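Local structure of ANGPTL4 C-terminal chain (Homo sapiens, 6U1U) at residues W57-K61 against A62-D66; P141-W145 against D146-D150; C4-L7 against F8-G11. The protein mediates inactivation of lipoprotein lipase and so plays a role in triglyceride clearance, this chain being the C-terminal fibrinogen-like domain of the whole protein. All blocks are in the same frame, centred on the assembly; numbering follows the deposited sequence.

Contact 1 (W57-K61 against A62-D66); sequences WEAYK and AGFGD
Tyr60 and Phe64 form a T-shaped (edge-to-face) pair across the C-terminal end of the short helix 57-62, where the chain of this fibrinogen C-terminal domain leaves the helix for strand 64-65. The ring planes stand at 84° with centroids 4.9 Å apart, and the edge of Phe64 is aimed at the face of Tyr60. Phe64 CE2 sits over the centre of the phenol ring, while Phe64 CZ reaches Tyr60 CZ at 3.6 Å. Tyr60 OH hydrogen-bonds Phe53 O. CG of Phe64 lies between its own backbone N and carbonyl carbon (chi1 58°), which swings the ring back over the last helical turn. The same edge also meets the backbone: Phe64 CD2 is 3.4 Å from Ala59 O, which lies in the plane of the ring, and Ala59 CB packs 4.0 Å from Phe64 CD2.

Two backbone bonds close the helix, Ala62 N to Glu58 O at 2.9 Å and Gly63 N to Ala59 O at 2.8 Å. Gly63 then breaks the helical path with a positive phi of 102°, at which a CB would collide with the carbonyl oxygen of Ala62. Were Tyr60 an alanine, the edge of Phe64 would probably lose the face it meets, and Phe53 O its hydroxyl partner. Lys61 forms a salt bridge with Glu112.

Phe53 turns edge-to-face with Phe64; Trp72 meets both rings, and its backbone hydrogen-bonds that of Phe64, pairing strand 64-65 with strand 71-72. Backbone bonds of Tyr60 with Leu75 and Lys61 with Glu76 join the helix to the start of helix 75-82.

Contact 2 (P141-W145 against D146-D150); sequences PFSTW and DQDHD
Pro141 sets CB over one face of the His149 imidazole, toward its rim, 4.0 Å from the ring centroid and 19° off the normal, a CH-pi contact between the two arms of a tight chain reversal. The reversal is a type I beta turn from Thr144 to Gln147, in the loop between strand 138-140 and helix 157-160 of the fibrinogen-like domain. Thr144 and Gln147 make a single antiparallel hydrogen-bonded pair: Thr144 N gives to Gln147 O at 3.1 Å, and Gln147 N returns a bond to Thr144 O at 3.0 Å.

The imidazole is also held at its edge. Ser143 OG lies in the ring plane and hydrogen-bonds His149 ND1 at 2.9 Å, so face and edge together limit how the ring can turn. Farther down the arm, Asp148 OD2 accepts from Asp150 N, an Asx turn, and Asp148 OD1 takes the backbone N of Ala158.

At the turn itself, Asp146 CB rests over the six-membered ring of Trp145, 3.8 Å from its centroid. The Asp146 carboxylate leans back alongside Thr144, whose hydroxyl is placed between backbone N and carbonyl carbon (chi1 56°). Thr144 OG1 donates to Asp146 OD1 at 2.7 Å, arriving on the syn side of that oxygen, 33° out of the carboxylate plane.

Contact 3 (C4-L7 against F8-G11); sequences CQEL and FQVG
Backbone bonds join residues 4-7 to residues 8-11 as successive turns of the single helix 4-9. Phe8 N donates to Cys4 O at 2.9 Å and Gln9 N to Gln5 O at 2.8 Å. Val10 N continues the pattern to Glu6 O at 3.1 Å and adds a weak bond to Leu7 O. The helix then ends in a Schellman motif, in which Gly11 turns to a positive phi of 114°; a side chain at that phi would press on the carbonyl oxygen of Val10.

On the flank of this capped helix, Gln5 reaches forward to Gln9. Its CG is anti to the backbone N (chi1 169°) and the chain bends at the next torsion, bringing the amide beside the following turn. There Gln5 NE2 donates to Gln9 OE1 at 3.2 Å, with the two amide planes perpendicular and the donor coming in well to the side of the Gln9 carbonyl. The other end of the Gln5 amide is engaged as well: OE1 accepts from Gly39 N and lies obliquely against the Phe8 ring, 3.6 Å from Phe8 CD2. Both ends of the amide therefore have partners that oppose its rotation.

Leu7 faces strands 16-20 and 28-35, where it touches Phe18, Ile20, Cys32 and Met34, while Phe8 also touches Met34. Glu6 extends toward the chain start and forms a salt bridge with Arg2. The disulfide from Cys4 SG to Cys32 SG ties the first turn of the helix covalently to strand 28-35.

Contacts 1 and 2 adjoin, with centres 14 Å apart. Helix 57-62 meets the turn through Trp57 N, which probably hydrogen-bonds Asp146 OD1 at 2.9 Å, so one carboxylate oxygen probably serves both the turn and the helix. Beside it, Tyr60 CD1 packs on Phe142 CZ at 3.5 Å. Contact 2 is the nearer of these two to the palmitic acid: the Phe142 side chain lies about 8 Å from the lipid and that of Tyr60 about 12 Å. Contact 3 is separate, its nearest atoms about 14 Å from contact 1 and about 19 Å from contact 2, which lies on the opposite side of the chain's centre.

Contact 1 (W57-K61 against A62-D66)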
loop_
_atom_site.group_PDB
_atom_site.type_symbol
_atom_site.label_atom_id
_atom_site.label_comp_id
_atom_site.label_asym_id
_atom_site.label_seq_id
_atom_site.Cartn_x
_atom_site.Cartn_y
_atom_site.Cartn_z
ATOM N N TRP A 57 -3.249 1.154 -14.482
ATOM C CA TRP A 57 -2.552 -0.088 -14.088
ATOM C C TRP A 57 -1.043 -0.004 -14.323
ATOM O O TRP A 57 -0.307 -0.325 -13.440
ATOM C CB TRP A 57 -3.132 -1.263 -14.863
ATOM C CG TRP A 57 -2.531 -2.562 -14.448
ATOM C CD1 TRP A 57 -1.510 -3.233 -15.036
ATOM C CD2 TRP A 57 -2.895 -3.327 -13.295
ATOM N NE1 TRP A 57 -1.222 -4.364 -14.332
ATOM C CE2 TRP A 57 -2.059 -4.451 -13.261
ATOM C CE3 TRP A 57 -3.848 -3.170 -12.297
ATOM C CZ2 TRP A 57 -2.164 -5.414 -12.267
ATOM C CZ3 TRP A 57 -3.957 -4.122 -11.326
ATOM C CH2 TRP A 57 -3.125 -5.228 -11.311
ATOM N N GLU A 58 -0.641 0.422 -15.508
ATOM C CA GLU A 58 0.793 0.347 -15.776
ATOM C C GLU A 58 1.591 1.243 -14.851
ATOM O O GLU A 58 2.748 0.938 -14.532
ATOM C CB GLU A 58 1.078 0.723 -17.234
ATOM C CG GLU A 58 0.672 -0.383 -18.236
ATOM C CD GLU A 58 1.376 -1.721 -17.977
ATOM O OE1 GLU A 58 2.611 -1.717 -17.769
ATOM O OE2 GLU A 58 0.691 -2.770 -17.958
ATOM N N ALA A 59 1.010 2.368 -14.428
ATOM C CA ALA A 59 1.722 3.241 -13.509
ATOM C C ALA A 59 1.793 2.618 -12.124
ATOM O O ALA A 59 2.792 2.772 -11.417
ATOM C CB ALA A 59 1.038 4.597 -13.411
ATOM N N TYR A 60 0.714 1.945 -11.697
ATOM C CA TYR A 60 0.780 1.298 -10.386
ATOM C C TYR A 60 1.706 0.096 -10.428
ATOM O O TYR A 60 2.275 -0.291 -9.400
ATOM C CB TYR A 60 -0.637 0.886 -9.915
ATOM C CG TYR A 60 -1.257 2.031 -9.149
ATOM C CD1 TYR A 60 -0.964 2.216 -7.781
ATOM C CD2 TYR A 60 -2.061 2.959 -9.780
ATOM C CE1 TYR A 60 -1.464 3.299 -7.070
ATOM C CE2 TYR A 60 -2.579 4.046 -9.055
ATOM C CZ TYR A 60 -2.275 4.201 -7.703
ATOM O OH TYR A 60 -2.778 5.293 -6.987
ATOM N N LYS A 61 1.852 -0.505 -11.606
ATOM C CA LYS A 61 2.780 -1.627 -11.767
ATOM C C LYS A 61 4.228 -1.152 -11.702
ATOM O O LYS A 61 5.075 -1.772 -11.030
ATOM C CB LYS A 61 2.529 -2.321 -13.110
ATOM C CG LYS A 61 3.505 -3.462 -13.328
ATOM C CD LYS A 61 3.335 -4.130 -14.725
ATOM C CE LYS A 61 4.391 -5.220 -14.956
ATOM N NZ LYS A 61 4.288 -5.833 -16.357
ATOM N N ALA A 62 4.544 -0.062 -12.433
ATOM C CA ALA A 62 5.926 0.399 -12.556
ATOM C C ALA A 62 6.369 1.301 -11.411
ATOM O O ALA A 62 7.572 1.381 -11.124
ATOM C CB ALA A 62 6.095 1.191 -13.857
ATOM N N GLY A 63 5.436 2.008 -10.786
ATOM C CA GLY A 63 5.771 2.991 -9.771
ATOM C C GLY A 63 5.705 4.411 -10.327
ATOM O O GLY A 63 5.813 4.646 -11.543
ATOM N N PHE A 64 5.531 5.375 -9.419
ATOM C CA PHE A 64 5.426 6.778 -9.815
ATOM C C PHE A 64 5.659 7.680 -8.611
ATOM O O PHE A 64 5.627 7.243 -7.453
ATOM C CB PHE A 64 4.072 7.099 -10.465
ATOM C CG PHE A 64 2.872 6.804 -9.579
ATOM C CD1 PHE A 64 2.427 7.763 -8.678
ATOM C CD2 PHE A 64 2.183 5.612 -9.697
ATOM C CE1 PHE A 64 1.334 7.516 -7.853
ATOM C CE2 PHE A 64 1.070 5.343 -8.868
ATOM C CZ PHE A 64 0.642 6.298 -7.962
ATOM N N GLY A 65 5.875 8.964 -8.907
ATOM C CA GLY A 65 6.006 9.967 -7.868
ATOM C C GLY A 65 7.439 10.418 -7.651
ATOM O O GLY A 65 8.331 10.176 -8.463
ATOM N N ASP A 66 7.655 11.059 -6.499
ATOM C CA ASP A 66 8.918 11.718 -6.162
ATOM C C ASP A 66 9.603 10.897 -5.076
ATOM O O ASP A 66 9.108 10.873 -3.945
ATOM C CB ASP A 66 8.631 13.136 -5.645
ATOM C CG ASP A 66 9.898 13.945 -5.315
ATOM O OD1 ASP A 66 11.027 13.398 -5.336
ATOM O OD2 ASP A 66 9.750 15.168 -5.031
#

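Contact 2 (P141-W145 against D146-D150)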
loop_
_atom_site.group_PDB
_atom_site.type_symbol
_atom_site.label_atom_id
_atom_site.label_comp_id
_atom_site.label_asym_id
_atom_site.label_seq_id
_atom_site.Cartn_x
_atom_site.Cartn_y
_atom_site.Cartn_z
ATOM N N PRO A 141 -7.251 -8.979 -5.129
ATOM C CA PRO A 141 -6.423 -8.409 -6.205
ATOM C C PRO A 141 -6.313 -6.900 -6.095
ATOM O O PRO A 141 -7.158 -6.218 -5.518
ATOM C CB PRO A 141 -7.176 -8.798 -7.490
ATOM C CG PRO A 141 -8.602 -8.873 -7.058
ATOM C CD PRO A 141 -8.564 -9.448 -5.625
ATOM N N PHE A 142 -5.246 -6.376 -6.698
ATOM C CA PHE A 142 -5.126 -4.935 -6.871
ATOM C C PHE A 142 -5.999 -4.477 -8.031
ATOM O O PHE A 142 -6.094 -5.169 -9.047
ATOM C CB PHE A 142 -3.664 -4.582 -7.168
ATOM C CG PHE A 142 -3.319 -3.162 -6.880
ATOM C CD1 PHE A 142 -3.011 -2.786 -5.567
ATOM C CD2 PHE A 142 -3.289 -2.204 -7.896
ATOM C CE1 PHE A 142 -2.668 -1.480 -5.275
ATOM C CE2 PHE A 142 -2.956 -0.881 -7.622
ATOM C CZ PHE A 142 -2.626 -0.512 -6.322
ATOM N N SER A 143 -6.578 -3.272 -7.921
ATOM C CA SER A 143 -7.418 -2.759 -9.013
ATOM C C SER A 143 -7.131 -1.288 -9.281
ATOM O O SER A 143 -6.896 -0.506 -8.359
ATOM C CB SER A 143 -8.947 -2.900 -8.700
ATOM O OG SER A 143 -9.331 -4.269 -8.690
ATOM N N THR A 144 -7.192 -0.904 -10.563
ATOM C CA THR A 144 -7.113 0.481 -11.012
ATOM C C THR A 144 -8.319 0.722 -11.917
ATOM O O THR A 144 -9.039 -0.215 -12.260
ATOM C CB THR A 144 -5.825 0.749 -11.816
ATOM O OG1 THR A 144 -5.753 -0.173 -12.926
ATOM C CG2 THR A 144 -4.592 0.534 -10.915
ATOM N N TRP A 145 -8.538 1.981 -12.322
ATOM C CA TRP A 145 -9.778 2.262 -13.051
ATOM C C TRP A 145 -9.834 1.503 -14.373
ATOM O O TRP A 145 -10.921 1.084 -14.811
ATOM C CB TRP A 145 -9.939 3.774 -13.254
ATOM C CG TRP A 145 -8.958 4.396 -14.157
ATOM C CD1 TRP A 145 -7.825 5.052 -13.800
ATOM C CD2 TRP A 145 -9.006 4.425 -15.596
ATOM N NE1 TRP A 145 -7.159 5.495 -14.919
ATOM C CE2 TRP A 145 -7.862 5.118 -16.033
ATOM C CE3 TRP A 145 -9.912 3.950 -16.541
ATOM C CZ2 TRP A 145 -7.595 5.360 -17.392
ATOM C CZ3 TRP A 145 -9.639 4.172 -17.896
ATOM C CH2 TRP A 145 -8.493 4.879 -18.295
ATOM N N ASP A 146 -8.681 1.241 -14.983
ATOM C CA ASP A 146 -8.663 0.533 -16.253
ATOM C C ASP A 146 -8.505 -0.976 -16.119
ATOM O O ASP A 146 -8.533 -1.682 -17.143
ATOM C CB ASP A 146 -7.546 1.105 -17.147
ATOM C CG ASP A 146 -6.168 0.941 -16.556
ATOM O OD1 ASP A 146 -6.017 1.069 -15.310
ATOM O OD2 ASP A 146 -5.223 0.700 -17.344
ATOM N N GLN A 147 -8.360 -1.500 -14.897
ATOM C CA GLN A 147 -8.161 -2.914 -14.649
ATOM C C GLN A 147 -8.784 -3.167 -13.278
ATOM O O GLN A 147 -8.105 -3.317 -12.250
ATOM C CB GLN A 147 -6.686 -3.327 -14.663
ATOM C CG GLN A 147 -6.050 -3.423 -16.039
ATOM C CD GLN A 147 -6.632 -4.587 -16.830
ATOM O OE1 GLN A 147 -7.163 -4.389 -17.912
ATOM N NE2 GLN A 147 -6.571 -5.791 -16.270
ATOM N N ASP A 148 -10.113 -3.170 -13.224
ATOM C CA ASP A 148 -10.800 -3.285 -11.946
ATOM C C ASP A 148 -11.422 -4.668 -11.805
ATOM O O ASP A 148 -11.981 -5.206 -12.762
ATOM C CB ASP A 148 -11.878 -2.217 -11.794
ATOM C CG ASP A 148 -12.608 -2.334 -10.454
ATOM O OD1 ASP A 148 -12.078 -1.855 -9.419
ATOM O OD2 ASP A 148 -13.698 -2.939 -10.442
ATOM N N HIS A 149 -11.339 -5.226 -10.607
ATOM C CA HIS A 149 -11.691 -6.630 -10.386
ATOM C C HIS A 149 -13.041 -6.831 -9.700
ATOM O O HIS A 149 -13.381 -7.970 -9.353
ATOM C CB HIS A 149 -10.559 -7.304 -9.615
ATOM C CG HIS A 149 -9.310 -7.392 -10.435
ATOM N ND1 HIS A 149 -8.307 -6.444 -10.372
ATOM C CD2 HIS A 149 -8.933 -8.274 -11.391
ATOM C CE1 HIS A 149 -7.365 -6.743 -11.252
ATOM N NE2 HIS A 149 -7.714 -7.854 -11.875
ATOM N N ASP A 150 -13.834 -5.777 -9.529
ATOM C CA ASP A 150 -15.188 -5.956 -8.995
ATOM C C ASP A 150 -15.981 -6.880 -9.921
ATOM O O ASP A 150 -16.096 -6.614 -11.121
ATOM C CB ASP A 150 -15.887 -4.595 -8.851
ATOM C CG ASP A 150 -17.188 -4.665 -8.016
ATOM O OD1 ASP A 150 -17.398 -3.760 -7.173
ATOM O OD2 ASP A 150 -18.013 -5.590 -8.212
#

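Contact 3 (C4-L7 against F8-G11)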
loop_
_atom_site.group_PDB
_atom_site.type_symbol
_atom_site.label_atom_id
_atom_site.label_comp_id
_atom_site.label_asym_id
_atom_site.label_seq_id
_atom_site.Cartn_x
_atom_site.Cartn_y
_atom_site.Cartn_z
ATOM N N CYS A 4 16.100 -3.837 1.765
ATOM C CA CYS A 4 16.551 -2.982 2.861
ATOM C C CYS A 4 16.982 -3.793 4.086
ATOM O O CYS A 4 17.855 -3.346 4.836
ATOM C CB CYS A 4 15.443 -1.988 3.239
ATOM S SG CYS A 4 15.102 -0.792 1.887
ATOM N N GLN A 5 16.383 -4.964 4.321
ATOM C CA GLN A 5 16.812 -5.762 5.474
ATOM C C GLN A 5 18.217 -6.311 5.251
ATOM O O GLN A 5 19.033 -6.359 6.185
ATOM C CB GLN A 5 15.790 -6.882 5.759
ATOM C CG GLN A 5 16.254 -7.953 6.778
ATOM C CD GLN A 5 16.567 -7.370 8.141
ATOM O OE1 GLN A 5 16.117 -6.280 8.469
ATOM N NE2 GLN A 5 17.325 -8.119 8.967
ATOM N N GLU A 6 18.548 -6.688 4.014
ATOM C CA GLU A 6 19.926 -7.071 3.734
ATOM C C GLU A 6 20.873 -5.910 3.987
ATOM O O GLU A 6 21.978 -6.100 4.509
ATOM C CB GLU A 6 20.069 -7.553 2.298
ATOM C CG GLU A 6 21.272 -8.426 2.040
ATOM C CD GLU A 6 21.039 -9.357 0.846
ATOM O OE1 GLU A 6 19.972 -10.007 0.787
ATOM O OE2 GLU A 6 21.917 -9.432 -0.028
ATOM N N LEU A 7 20.476 -4.700 3.575
ATOM C CA LEU A 7 21.326 -3.534 3.827
ATOM C C LEU A 7 21.515 -3.324 5.325
ATOM O O LEU A 7 22.617 -2.998 5.783
ATOM C CB LEU A 7 20.703 -2.293 3.215
ATOM C CG LEU A 7 21.035 -2.102 1.746
ATOM C CD1 LEU A 7 20.110 -1.021 1.135
ATOM C CD2 LEU A 7 22.497 -1.690 1.638
ATOM N N PHE A 8 20.445 -3.491 6.087
ATOM C CA PHE A 8 20.531 -3.422 7.546
ATOM C C PHE A 8 21.505 -4.471 8.071
ATOM O O PHE A 8 22.359 -4.178 8.920
ATOM C CB PHE A 8 19.123 -3.625 8.130
ATOM C CG PHE A 8 19.078 -3.758 9.637
ATOM C CD1 PHE A 8 19.021 -2.636 10.438
ATOM C CD2 PHE A 8 19.037 -5.000 10.222
ATOM C CE1 PHE A 8 18.976 -2.768 11.840
ATOM C CE2 PHE A 8 18.987 -5.130 11.614
ATOM C CZ PHE A 8 18.943 -4.017 12.403
ATOM N N GLN A 9 21.417 -5.695 7.552
ATOM C CA GLN A 9 22.253 -6.782 8.060
ATOM C C GLN A 9 23.739 -6.567 7.779
ATOM O O GLN A 9 24.582 -7.047 8.547
ATOM C CB GLN A 9 21.795 -8.118 7.478
ATOM C CG GLN A 9 20.452 -8.563 7.930
ATOM C CD GLN A 9 19.968 -9.758 7.107
ATOM O OE1 GLN A 9 18.971 -10.397 7.438
ATOM N NE2 GLN A 9 20.684 -10.055 6.018
ATOM N N VAL A 10 24.093 -5.859 6.702
ATOM C CA VAL A 10 25.488 -5.536 6.459
ATOM C C VAL A 10 25.929 -4.284 7.207
ATOM O O VAL A 10 27.102 -3.923 7.115
ATOM C CB VAL A 10 25.804 -5.408 4.954
ATOM C CG1 VAL A 10 25.539 -6.758 4.246
ATOM C CG2 VAL A 10 24.995 -4.310 4.290
ATOM N N GLY A 11 25.032 -3.615 7.934
ATOM C CA GLY A 11 25.426 -2.525 8.819
ATOM C C GLY A 11 24.944 -1.143 8.461
ATOM O O GLY A 11 25.416 -0.165 9.071
#